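Local atomic coordinates of methylocystis parvus OBBP MbnE (Methylocystis parvus OBBP, PDB entry 5ICQ), a protein that probably binds the copper-chelating peptide methanobactin in the periplasm, as a family 5 extracellular solute-binding protein that would hand its ligand on for uptake. Residues V95-M100 with P112-S117; T128-P133 with P178-Y183; A135-G140 with K220-G225; E146-S151 with M200-K205. One frame throughout, in Å; residues are numbered along the deposited sequence.

Contact 1. Residues V95-M100 with P112-S117; sequences VFQGLM and PLIAQS
Leu99 and Met100 run against Ile114 and Leu113, with Leu99 CA 4.6 Å from Ile114 CA and Met100 CA 4.5 Å from Leu113 CA, and Met100 and Pro112 form an antiparallel non-hydrogen-bonded pair from which the side chains diverge. This is the entry of strand 100-103 into the antiparallel sheet of the family 5 binding-protein fold, where it pairs with strand 109-120. The carbonyl of Leu99 makes the main polar link: Ala115 N reaches Leu99 O at 2.8 Å, in the carbonyl plane and on a lone pair, with an N-H...O angle of 158°. Leu113 N adds a weak bond to the same oxygen. Ile114 lays its CD1 methyl 3.8 Å from Gln97 CB, while its other branch, CG2, meets Leu99 CD2 at 4.0 Å with the two side chains at about a right angle. Leu99 CG lies beside its own backbone N (chi1 -73°), a setting that carries the isobutyl group past the strand toward Phe129 and Leu131. The amide of Gln97 passes across Leu113, NE2 lying 4.0 Å from Leu113 CD1, but its polar needs are met elsewhere: OE1 is bonded by Ser224 and Trp247, and NE2 is bonded to Tyr246. Three partners thus hold the amide. Leu113 packs against the Gly98 carbonyl, its CD2 methyl 3.7 Å from Gly98 O.

Contact 2. Residues T128-P133 with P178-Y183; sequences TFHLDP and PHRVAY
Phe129 and Tyr183 meet rim to rim, neither ring over the face of the other: their planes stand at 82°, their centroids 6.0 Å apart, and Phe129 CE2 lies 3.6 Å from Tyr183 CE2. Both rings leave the backbone with CG beside their own N, and each offers an edge to the other. Leu131 follows the same side of strand 128-131, its CD1 4.4 Å from Val181 CG2, and Val148 and Leu149 of helix 145-158 pack on Val181. This is the face of an antiparallel sheet that a helix covers. Strands 128-131 and 180-183 run at 170° to each other with axes 4.6 Å apart; Phe129 and Val181 form a hydrogen-bonded pair, Phe129 N meeting Val181 O at 2.8 Å and Val181 N returning to Phe129 O. Leu131 N continues the ladder to His179 O, coming in tilted 35° from that carbonyl's plane. On the other face, which carries Thr128, His130, Arg180 and Ala182, the arginine chain runs extended from CG to NE and crosses the His130 side chain. Arg180 CG sits over the face of that ring, 4.1 Å from its centroid, a CH-pi contact, and the guanidinium plane is turned well away from the ring plane. The neighbouring pair Thr128 and Ala182 is non-hydrogen-bonded, with Thr128 OG1 3.6 Å from Ala182 CB. A water bridges onward from that hydroxyl, giving a proton to Tyr183 O.

Contact 3. Residues A135-G140 with K220-G225; sequences AHFSDG and KPLGSG
A type I beta turn from Phe137 to Gly140, in the loop between strand 126-131 and helix 145-158, packs against the loop 220-225 that leads into strand 227-233. One direct backbone hydrogen bond joins them: Ser138 N meets Gly223 O at 2.9 Å, in the carbonyl plane, with an N-H...O angle of 149°. A water makes a second, indirect link, lying 2.7 Å from Ser138 OG and accepting from Gly223 N. The turn itself is braced at Phe137 O, which receives Gly140 N and His136 ND1 from opposite faces of its plane; Phe137 O lies nearly in the plane of the His136 ring, so ND1 points straight at it. Leu222 supplies most of the apolar contact. With CG anti to its N (chi1 -176°), its branches are divided between neighbours: CD1 lies 3.1 Å from Ser138 OG, and CD2 touches Phe137 CB at 3.8 Å and Asp139 OD2 at 3.3 Å. Asp139 crosses the leucine at about a right angle, and its OD2 is also bonded by His206. Replacing Leu222 with an alanine removes both methyls, which would probably open a gap beside Phe137 CB and uncover Ser138 OG and Asp139 OD2. The Phe137 ring presents its edge to Gly223, whose C lies in the ring plane, while Ser224 CB packs against His136 O at 3.5 Å and its OG turns to Gln97. The arrangement is that of a type I beta turn, closed by Gly140 N bonding to Phe137 O and tied to loop 220-225 by a single backbone bond and a water.

Contact 4. Residues E146-S151 with M200-K205; sequences EDVLFS and MPVLPK
Lys205 lies over Phe150 and reaches Glu146 of helix 145-158. CB, 3.5 Å from Asp147 OD1, also leans on the Phe150 ring near CG; CG carries on over CD1 of that ring; CD moves on to Glu146, 3.7 Å from its CG; CE lies 3.9 Å from Glu146 OE2; and NZ closes a salt bridge with Glu146 OE2 at 3.2 Å. CG is anti to the backbone N (chi1 -177°) and the rest of the chain is extended, a shape that spans the distance from ring to carboxylate. NZ meets the oxygen on its anti side, 32° out of the carboxylate plane. Beneath the start of this chain, Lys205 CA stands over the face of Phe150, 3.7 Å from the centroid, in a CH-pi contact. An alanine in place of Phe150 would probably uncover Lys205 CA and the first carbons of its side chain, leaving the lysine freer to swing away from Glu146. Two helix side chains take up backbone N-H groups of the loop: Asp147 OD1 accepts from Lys205 N at 2.9 Å, and Ser151 OG accepts from Leu203 N at 2.8 Å. The serine hydroxyl itself donates to Asp147 O, one turn back. Deeper in, Met200 CE packs on Val148 CG1 and Val202 CG1 meets Val148 CG2 at 4.1 Å. Pro201 O is buried here without a partner. The chemistry implies that two backbone N-H groups of the irregular loop are satisfied by helix side chains, with an ion pair added at the exposed margin.

The four contacts lie on the same side of the chain's centre, their own centres 11 to 18 Å apart. Contacts 1 and 2 share one antiparallel sheet, in which strands 109-120 and 126-131 are neighbours; contact 4 packs helix 145-158 beside it, Val148 reaching Val181 and Tyr183. Contact 1 closes before the others open, whereas contact 2 alternates along the chain with contacts 3 and 4, and contact 4 falls between the two segments of contact 3. Segment 95-100 bonds through its backbone to both 200-205 (Gln97 to Val202) and 220-225 (Val95 to Gly225). Sequence-distant loops are thereby tied to the sheet and helix of one compact region.

Contact 1. Residues V95-M100 with P112-S117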
loop_
_atom_site.group_PDB
_atom_site.type_symbol
_atom_site.label_atom_id
_atom_site.label_comp_id
_atom_site.label_asym_id
_atom_site.label_seq_id
_atom_site.Cartn_x
_atom_site.Cartn_y
_atom_site.Cartn_z
ATOM N N VAL A 95 2.101 16.830 12.167
ATOM C CA VAL A 95 3.181 17.277 13.045
ATOM C C VAL A 95 4.527 17.230 12.335
ATOM O O VAL A 95 5.233 18.237 12.254
ATOM C CB VAL A 95 3.219 16.448 14.351
ATOM C CG1 VAL A 95 4.364 16.911 15.227
ATOM C CG2 VAL A 95 1.905 16.584 15.102
ATOM N N PHE A 96 4.888 16.071 11.787
ATOM C CA PHE A 96 6.177 15.882 11.126
ATOM C C PHE A 96 6.044 16.083 9.623
ATOM O O PHE A 96 5.193 15.456 8.983
ATOM C CB PHE A 96 6.717 14.477 11.398
ATOM C CG PHE A 96 6.884 14.168 12.857
ATOM C CD1 PHE A 96 7.845 14.824 13.612
ATOM C CD2 PHE A 96 6.099 13.204 13.461
ATOM C CE1 PHE A 96 8.016 14.527 14.953
ATOM C CE2 PHE A 96 6.263 12.892 14.804
ATOM C CZ PHE A 96 7.216 13.559 15.552
ATOM N N GLN A 97 6.915 16.915 9.054
ATOM C CA GLN A 97 6.816 17.294 7.652
ATOM C C GLN A 97 8.052 16.860 6.881
ATOM O O GLN A 97 9.165 16.869 7.409
ATOM C CB GLN A 97 6.685 18.810 7.489
ATOM C CG GLN A 97 5.494 19.410 8.155
ATOM C CD GLN A 97 5.387 20.866 7.794
ATOM O OE1 GLN A 97 6.312 21.646 8.040
ATOM N NE2 GLN A 97 4.282 21.236 7.165
ATOM N N GLY A 98 7.858 16.536 5.603
ATOM C CA GLY A 98 8.977 16.292 4.718
ATOM C C GLY A 98 9.440 17.541 3.990
ATOM O O GLY A 98 8.868 18.626 4.098
ATOM N N LEU A 99 10.513 17.369 3.215
ATOM C CA LEU A 99 10.994 18.458 2.373
ATOM C C LEU A 99 9.977 18.835 1.301
ATOM O O LEU A 99 9.866 20.010 0.927
ATOM C CB LEU A 99 12.315 18.057 1.731
ATOM C CG LEU A 99 13.511 18.044 2.673
ATOM C CD1 LEU A 99 14.696 17.333 1.990
ATOM C CD2 LEU A 99 13.869 19.466 3.073
ATOM N N MET A 100 9.245 17.855 0.775
ATOM C CA MET A 100 8.263 18.103 -0.268
ATOM C C MET A 100 6.975 17.376 0.085
ATOM O O MET A 100 6.975 16.408 0.851
ATOM C CB MET A 100 8.784 17.672 -1.648
ATOM C CG MET A 100 10.046 18.449 -2.086
ATOM S SD MET A 100 10.622 17.994 -3.750
ATOM C CE MET A 100 9.441 18.915 -4.744
ATOM N N PRO A 112 6.624 21.616 -3.521
ATOM C CA PRO A 112 7.408 22.235 -2.437
ATOM C C PRO A 112 6.691 22.229 -1.092
ATOM O O PRO A 112 5.474 22.430 -0.996
ATOM C CB PRO A 112 7.642 23.668 -2.934
ATOM C CG PRO A 112 7.657 23.521 -4.469
ATOM C CD PRO A 112 6.588 22.466 -4.727
ATOM N N LEU A 113 7.480 21.999 -0.043
ATOM C CA LEU A 113 7.028 22.161 1.332
ATOM C C LEU A 113 8.167 22.853 2.079
ATOM O O LEU A 113 8.441 24.028 1.813
ATOM C CB LEU A 113 6.634 20.815 1.957
ATOM C CG LEU A 113 5.872 20.877 3.301
ATOM C CD1 LEU A 113 4.775 21.971 3.311
ATOM C CD2 LEU A 113 5.273 19.521 3.665
ATOM N N ILE A 114 8.868 22.147 2.970
ATOM C CA ILE A 114 10.012 22.772 3.639
ATOM C C ILE A 114 11.073 23.181 2.618
ATOM O O ILE A 114 11.709 24.236 2.749
ATOM C CB ILE A 114 10.582 21.838 4.721
ATOM C CG1 ILE A 114 9.629 21.771 5.913
ATOM C CG2 ILE A 114 11.963 22.324 5.189
ATOM C CD1 ILE A 114 9.963 20.659 6.906
ATOM N N ALA A 115 11.274 22.372 1.576
ATOM C CA ALA A 115 12.099 22.798 0.449
ATOM C C ALA A 115 11.240 23.602 -0.518
ATOM O O ALA A 115 10.228 23.099 -1.020
ATOM C CB ALA A 115 12.717 21.597 -0.272
ATOM N N GLN A 116 11.646 24.847 -0.794
ATOM C CA GLN A 116 10.882 25.664 -1.728
ATOM C C GLN A 116 11.196 25.339 -3.184
ATOM O O GLN A 116 10.378 25.644 -4.056
ATOM C CB GLN A 116 11.108 27.159 -1.455
ATOM C CG GLN A 116 12.430 27.722 -1.907
ATOM C CD GLN A 116 12.519 29.226 -1.659
ATOM O OE1 GLN A 116 11.850 29.760 -0.770
ATOM N NE2 GLN A 116 13.330 29.914 -2.453
ATOM N N SER A 117 12.332 24.703 -3.467
ATOM C CA SER A 117 12.646 24.282 -4.830
ATOM C C SER A 117 13.736 23.225 -4.766
ATOM O O SER A 117 14.330 22.983 -3.710
ATOM C CB SER A 117 13.075 25.468 -5.710
ATOM O OG SER A 117 14.359 25.944 -5.335
#

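Contact 2. Residues T128-P133 with P178-Y183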
loop_
_atom_site.group_PDB
_atom_site.type_symbol
_atom_site.label_atom_id
_atom_site.label_comp_id
_atom_site.label_asym_id
_atom_site.label_seq_id
_atom_site.Cartn_x
_atom_site.Cartn_y
_atom_site.Cartn_z
ATOM N N THR A 128 19.850 18.731 -4.992
ATOM C CA THR A 128 20.000 19.740 -3.951
ATOM C C THR A 128 18.636 20.328 -3.625
ATOM O O THR A 128 17.881 20.707 -4.528
ATOM C CB THR A 128 20.962 20.856 -4.372
ATOM O OG1 THR A 128 22.272 20.308 -4.569
ATOM C CG2 THR A 128 21.033 21.938 -3.291
ATOM N N PHE A 129 18.326 20.403 -2.337
ATOM C CA PHE A 129 17.095 21.016 -1.860
ATOM C C PHE A 129 17.399 22.425 -1.376
ATOM O O PHE A 129 18.318 22.621 -0.574
ATOM C CB PHE A 129 16.481 20.192 -0.732
ATOM C CG PHE A 129 16.062 18.820 -1.159
ATOM C CD1 PHE A 129 14.808 18.609 -1.711
ATOM C CD2 PHE A 129 16.917 17.741 -1.009
ATOM C CE1 PHE A 129 14.404 17.328 -2.113
ATOM C CE2 PHE A 129 16.527 16.461 -1.406
ATOM C CZ PHE A 129 15.269 16.255 -1.960
ATOM N N HIS A 130 16.637 23.398 -1.869
ATOM C CA HIS A 130 16.703 24.775 -1.386
ATOM C C HIS A 130 15.605 24.963 -0.347
ATOM O O HIS A 130 14.419 24.938 -0.686
ATOM C CB HIS A 130 16.524 25.770 -2.529
ATOM C CG HIS A 130 17.680 25.837 -3.472
ATOM N ND1 HIS A 130 18.025 24.792 -4.302
ATOM C CD2 HIS A 130 18.557 26.834 -3.734
ATOM C CE1 HIS A 130 19.073 25.139 -5.027
ATOM N NE2 HIS A 130 19.412 26.375 -4.707
ATOM N N LEU A 131 15.997 25.178 0.911
ATOM C CA LEU A 131 15.028 25.257 1.996
ATOM C C LEU A 131 14.324 26.607 2.024
ATOM O O LEU A 131 14.928 27.647 1.747
ATOM C CB LEU A 131 15.714 25.010 3.341
ATOM C CG LEU A 131 16.577 23.751 3.415
ATOM C CD1 LEU A 131 17.175 23.594 4.806
ATOM C CD2 LEU A 131 15.750 22.544 3.041
ATOM N N ASP A 132 13.046 26.586 2.389
ATOM C CA ASP A 132 12.256 27.815 2.492
ATOM C C ASP A 132 12.670 28.571 3.749
ATOM O O ASP A 132 12.527 28.031 4.856
ATOM C CB ASP A 132 10.764 27.487 2.547
ATOM C CG ASP A 132 9.878 28.707 2.299
ATOM O OD1 ASP A 132 10.210 29.809 2.784
ATOM O OD2 ASP A 132 8.852 28.554 1.600
ATOM N N PRO A 133 13.162 29.811 3.639
ATOM C CA PRO A 133 13.583 30.545 4.843
ATOM C C PRO A 133 12.436 30.879 5.787
ATOM O O PRO A 133 12.696 31.268 6.936
ATOM C CB PRO A 133 14.233 31.816 4.268
ATOM C CG PRO A 133 13.589 31.998 2.933
ATOM C CD PRO A 133 13.320 30.608 2.407
ATOM N N PRO A 178 23.537 27.241 4.994
ATOM C CA PRO A 178 22.447 26.814 5.897
ATOM C C PRO A 178 21.089 26.621 5.227
ATOM O O PRO A 178 20.182 26.081 5.877
ATOM C CB PRO A 178 22.390 27.946 6.935
ATOM C CG PRO A 178 23.768 28.500 6.948
ATOM C CD PRO A 178 24.220 28.443 5.519
ATOM N N HIS A 179 20.910 27.026 3.966
ATOM C CA HIS A 179 19.618 26.891 3.296
ATOM C C HIS A 179 19.652 25.938 2.108
ATOM O O HIS A 179 18.717 25.948 1.294
ATOM C CB HIS A 179 19.111 28.263 2.853
ATOM C CG HIS A 179 18.801 29.177 3.997
ATOM N ND1 HIS A 179 19.578 30.274 4.306
ATOM C CD2 HIS A 179 17.811 29.142 4.921
ATOM C CE1 HIS A 179 19.073 30.883 5.363
ATOM N NE2 HIS A 179 18.002 30.216 5.757
ATOM N N ARG A 180 20.700 25.127 1.977
ATOM C CA ARG A 180 20.803 24.158 0.898
ATOM C C ARG A 180 21.308 22.833 1.450
ATOM O O ARG A 180 22.229 22.812 2.269
ATOM C CB ARG A 180 21.755 24.650 -0.203
ATOM C CG ARG A 180 21.168 25.681 -1.148
ATOM C CD ARG A 180 22.250 26.226 -2.076
ATOM N NE ARG A 180 21.710 27.057 -3.147
ATOM C CZ ARG A 180 21.373 28.338 -3.016
ATOM N NH1 ARG A 180 21.513 28.951 -1.849
ATOM N NH2 ARG A 180 20.892 29.009 -4.054
ATOM N N VAL A 181 20.707 21.733 0.998
ATOM C CA VAL A 181 21.172 20.382 1.300
ATOM C C VAL A 181 21.467 19.690 -0.026
ATOM O O VAL A 181 20.561 19.516 -0.852
ATOM C CB VAL A 181 20.139 19.577 2.103
ATOM C CG1 VAL A 181 20.683 18.179 2.403
ATOM C CG2 VAL A 181 19.764 20.313 3.381
ATOM N N ALA A 182 22.724 19.283 -0.220
ATOM C CA ALA A 182 23.185 18.649 -1.452
ATOM C C ALA A 182 23.423 17.166 -1.202
ATOM O O ALA A 182 24.218 16.798 -0.325
ATOM C CB ALA A 182 24.464 19.318 -1.956
ATOM N N TYR A 183 22.741 16.319 -1.970
ATOM C CA TYR A 183 22.938 14.874 -1.919
ATOM C C TYR A 183 23.668 14.415 -3.183
ATOM O O TYR A 183 23.189 14.657 -4.302
ATOM C CB TYR A 183 21.610 14.127 -1.788
ATOM C CG TYR A 183 20.902 14.294 -0.462
ATOM C CD1 TYR A 183 21.342 13.623 0.670
ATOM C CD2 TYR A 183 19.753 15.074 -0.356
ATOM C CE1 TYR A 183 20.687 13.751 1.879
ATOM C CE2 TYR A 183 19.087 15.207 0.856
ATOM C CZ TYR A 183 19.556 14.541 1.967
ATOM O OH TYR A 183 18.893 14.677 3.168
HETATM O O HOH W 1 23.717 17.547 -4.852
#

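Contact 3. Residues A135-G140 with K220-G225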
loop_
_atom_site.group_PDB
_atom_site.type_symbol
_atom_site.label_atom_id
_atom_site.label_comp_id
_atom_site.label_asym_id
_atom_site.label_seq_id
_atom_site.Cartn_x
_atom_site.Cartn_y
_atom_site.Cartn_z
ATOM N N ALA A 135 10.426 28.586 6.924
ATOM C CA ALA A 135 10.073 27.376 7.660
ATOM C C ALA A 135 10.617 27.407 9.084
ATOM O O ALA A 135 11.783 27.747 9.307
ATOM C CB ALA A 135 10.615 26.142 6.931
ATOM N N HIS A 136 9.778 27.021 10.049
ATOM C CA HIS A 136 10.230 26.916 11.434
ATOM C C HIS A 136 9.459 25.826 12.158
ATOM O O HIS A 136 8.341 25.474 11.775
ATOM C CB HIS A 136 10.104 28.248 12.199
ATOM C CG HIS A 136 8.727 28.835 12.221
ATOM N ND1 HIS A 136 7.722 28.367 13.045
ATOM C CD2 HIS A 136 8.205 29.899 11.562
ATOM C CE1 HIS A 136 6.634 29.097 12.868
ATOM N NE2 HIS A 136 6.901 30.032 11.971
ATOM N N PHE A 137 10.082 25.277 13.201
ATOM C CA PHE A 137 9.378 24.324 14.043
ATOM C C PHE A 137 8.343 25.067 14.880
ATOM O O PHE A 137 8.288 26.303 14.896
ATOM C CB PHE A 137 10.366 23.545 14.923
ATOM C CG PHE A 137 11.352 22.722 14.138
ATOM C CD1 PHE A 137 12.651 23.175 13.919
ATOM C CD2 PHE A 137 10.971 21.504 13.591
ATOM C CE1 PHE A 137 13.555 22.412 13.191
ATOM C CE2 PHE A 137 11.868 20.744 12.855
ATOM C CZ PHE A 137 13.147 21.195 12.645
ATOM N N SER A 138 7.506 24.304 15.580
ATOM C CA SER A 138 6.380 24.924 16.263
ATOM C C SER A 138 6.792 25.710 17.500
ATOM O O SER A 138 5.947 26.414 18.063
ATOM C CB SER A 138 5.330 23.869 16.622
ATOM O OG SER A 138 5.779 23.031 17.662
ATOM N N ASP A 139 8.049 25.616 17.935
ATOM C CA ASP A 139 8.558 26.501 18.971
ATOM C C ASP A 139 9.140 27.785 18.396
ATOM O O ASP A 139 9.640 28.615 19.156
ATOM C CB ASP A 139 9.606 25.790 19.840
ATOM C CG ASP A 139 10.781 25.233 19.042
ATOM O OD1 ASP A 139 10.887 25.481 17.819
ATOM O OD2 ASP A 139 11.612 24.529 19.656
ATOM N N GLY A 140 9.061 27.970 17.077
ATOM C CA GLY A 140 9.589 29.135 16.409
ATOM C C GLY A 140 11.005 28.995 15.879
ATOM O O GLY A 140 11.450 29.870 15.125
ATOM N N LYS A 220 5.531 14.799 24.306
ATOM C CA LYS A 220 4.979 15.468 23.138
ATOM C C LYS A 220 6.105 15.849 22.182
ATOM O O LYS A 220 6.962 16.668 22.539
ATOM C CB LYS A 220 4.180 16.682 23.572
ATOM C CG LYS A 220 3.050 16.315 24.530
ATOM C CD LYS A 220 2.363 17.558 25.074
ATOM C CE LYS A 220 1.361 17.202 26.151
ATOM N NZ LYS A 220 0.832 18.433 26.790
ATOM N N PRO A 221 6.154 15.282 20.984
ATOM C CA PRO A 221 7.271 15.545 20.076
ATOM C C PRO A 221 7.137 16.883 19.370
ATOM O O PRO A 221 6.036 17.366 19.093
ATOM C CB PRO A 221 7.169 14.395 19.071
ATOM C CG PRO A 221 5.673 14.175 18.972
ATOM C CD PRO A 221 5.144 14.396 20.376
ATOM N N LEU A 222 8.288 17.469 19.053
ATOM C CA LEU A 222 8.332 18.739 18.342
ATOM C C LEU A 222 8.385 18.499 16.839
ATOM O O LEU A 222 9.267 17.782 16.344
ATOM C CB LEU A 222 9.545 19.565 18.780
ATOM C CG LEU A 222 9.551 20.950 18.115
ATOM C CD1 LEU A 222 8.467 21.809 18.731
ATOM C CD2 LEU A 222 10.905 21.644 18.214
ATOM N N GLY A 223 7.453 19.112 16.115
ATOM C CA GLY A 223 7.505 19.107 14.666
ATOM C C GLY A 223 7.333 20.498 14.090
ATOM O O GLY A 223 7.455 21.491 14.816
ATOM N N SER A 224 7.073 20.588 12.783
ATOM C CA SER A 224 6.883 21.868 12.113
ATOM C C SER A 224 5.522 21.983 11.443
ATOM O O SER A 224 5.289 22.958 10.731
ATOM C CB SER A 224 7.979 22.103 11.068
ATOM O OG SER A 224 7.942 21.094 10.066
ATOM N N GLY A 225 4.621 21.022 11.658
ATOM C CA GLY A 225 3.381 20.961 10.917
ATOM C C GLY A 225 2.275 21.814 11.514
ATOM O O GLY A 225 2.448 22.553 12.505
HETATM O O HOH W 2 4.979 20.498 17.047
#

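Contact 4. Residues E146-S151 with M200-K205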
loop_
_atom_site.group_PDB
_atom_site.type_symbol
_atom_site.label_atom_id
_atom_site.label_comp_id
_atom_site.label_asym_id
_atom_site.label_seq_id
_atom_site.Cartn_x
_atom_site.Cartn_y
_atom_site.Cartn_z
ATOM N N GLU A 146 21.172 22.077 8.798
ATOM C CA GLU A 146 21.645 21.274 9.922
ATOM C C GLU A 146 20.571 20.303 10.414
ATOM O O GLU A 146 20.884 19.164 10.776
ATOM C CB GLU A 146 22.114 22.203 11.050
ATOM C CG GLU A 146 22.648 21.511 12.308
ATOM C CD GLU A 146 23.006 22.495 13.436
ATOM O OE1 GLU A 146 22.329 23.542 13.572
ATOM O OE2 GLU A 146 23.970 22.217 14.188
ATOM N N ASP A 147 19.295 20.726 10.429
ATOM C CA ASP A 147 18.223 19.815 10.838
ATOM C C ASP A 147 18.014 18.700 9.824
ATOM O O ASP A 147 17.725 17.560 10.203
ATOM C CB ASP A 147 16.904 20.569 11.042
ATOM C CG ASP A 147 16.987 21.593 12.148
ATOM O OD1 ASP A 147 17.168 21.174 13.310
ATOM O OD2 ASP A 147 16.869 22.808 11.857
ATOM N N VAL A 148 18.122 19.015 8.530
ATOM C CA VAL A 148 17.928 17.992 7.503
ATOM C C VAL A 148 19.035 16.948 7.571
ATOM O O VAL A 148 18.774 15.744 7.463
ATOM C CB VAL A 148 17.851 18.637 6.109
ATOM C CG1 VAL A 148 17.676 17.555 5.026
ATOM C CG2 VAL A 148 16.713 19.648 6.050
ATOM N N LEU A 149 20.291 17.390 7.739
ATOM C CA LEU A 149 21.401 16.440 7.823
ATOM C C LEU A 149 21.344 15.632 9.114
ATOM O O LEU A 149 21.687 14.443 9.124
ATOM C CB LEU A 149 22.736 17.181 7.717
ATOM C CG LEU A 149 23.041 17.824 6.359
ATOM C CD1 LEU A 149 24.402 18.513 6.385
ATOM C CD2 LEU A 149 22.987 16.788 5.243
ATOM N N PHE A 150 20.954 16.272 10.220
ATOM C CA PHE A 150 20.732 15.549 11.470
ATOM C C PHE A 150 19.687 14.454 11.292
ATOM O O PHE A 150 19.861 13.325 11.773
ATOM C CB PHE A 150 20.297 16.545 12.548
ATOM C CG PHE A 150 19.600 15.921 13.732
ATOM C CD1 PHE A 150 20.335 15.361 14.765
ATOM C CD2 PHE A 150 18.215 15.934 13.830
ATOM C CE1 PHE A 150 19.712 14.800 15.869
ATOM C CE2 PHE A 150 17.576 15.364 14.930
ATOM C CZ PHE A 150 18.336 14.800 15.961
ATOM N N SER A 151 18.589 14.774 10.597
ATOM C CA SER A 151 17.520 13.801 10.407
ATOM C C SER A 151 17.965 12.678 9.485
ATOM O O SER A 151 17.667 11.502 9.736
ATOM C CB SER A 151 16.280 14.497 9.844
ATOM O OG SER A 151 15.810 15.508 10.726
ATOM N N MET A 200 11.562 12.421 3.335
ATOM C CA MET A 200 12.093 12.200 4.678
ATOM C C MET A 200 11.527 13.252 5.633
ATOM O O MET A 200 11.470 14.431 5.276
ATOM C CB MET A 200 13.623 12.300 4.661
ATOM C CG MET A 200 14.277 12.138 6.025
ATOM S SD MET A 200 15.974 12.755 6.052
ATOM C CE MET A 200 15.660 14.520 6.031
ATOM N N PRO A 201 11.090 12.871 6.840
ATOM C CA PRO A 201 10.642 13.885 7.807
ATOM C C PRO A 201 11.811 14.718 8.297
ATOM O O PRO A 201 12.922 14.212 8.468
ATOM C CB PRO A 201 10.045 13.050 8.945
ATOM C CG PRO A 201 10.824 11.754 8.876
ATOM C CD PRO A 201 10.986 11.506 7.400
ATOM N N VAL A 202 11.559 16.001 8.529
ATOM C CA VAL A 202 12.598 16.911 9.004
ATOM C C VAL A 202 12.390 17.121 10.497
ATOM O O VAL A 202 11.387 17.703 10.924
ATOM C CB VAL A 202 12.590 18.243 8.245
ATOM C CG1 VAL A 202 13.671 19.162 8.811
ATOM C CG2 VAL A 202 12.825 18.004 6.744
ATOM N N LEU A 203 13.338 16.643 11.295
ATOM C CA LEU A 203 13.259 16.581 12.749
ATOM C C LEU A 203 14.171 17.631 13.376
ATOM O O LEU A 203 15.209 17.977 12.797
ATOM C CB LEU A 203 13.660 15.193 13.255
ATOM C CG LEU A 203 12.887 14.048 12.588
ATOM C CD1 LEU A 203 13.432 12.710 13.032
ATOM C CD2 LEU A 203 11.400 14.149 12.888
ATOM N N PRO A 204 13.828 18.138 14.558
ATOM C CA PRO A 204 14.577 19.258 15.153
ATOM C C PRO A 204 15.818 18.806 15.924
ATOM O O PRO A 204 15.723 18.228 17.006
ATOM C CB PRO A 204 13.540 19.913 16.077
ATOM C CG PRO A 204 12.662 18.756 16.512
ATOM C CD PRO A 204 12.601 17.817 15.318
ATOM N N LYS A 205 16.990 19.129 15.375
ATOM C CA LYS A 205 18.233 18.812 16.081
ATOM C C LYS A 205 18.237 19.373 17.501
ATOM O O LYS A 205 18.689 18.703 18.437
ATOM C CB LYS A 205 19.440 19.343 15.312
ATOM C CG LYS A 205 20.756 18.960 16.003
ATOM C CD LYS A 205 21.978 19.328 15.178
ATOM C CE LYS A 205 23.238 18.715 15.779
ATOM N NZ LYS A 205 24.446 19.166 15.029
#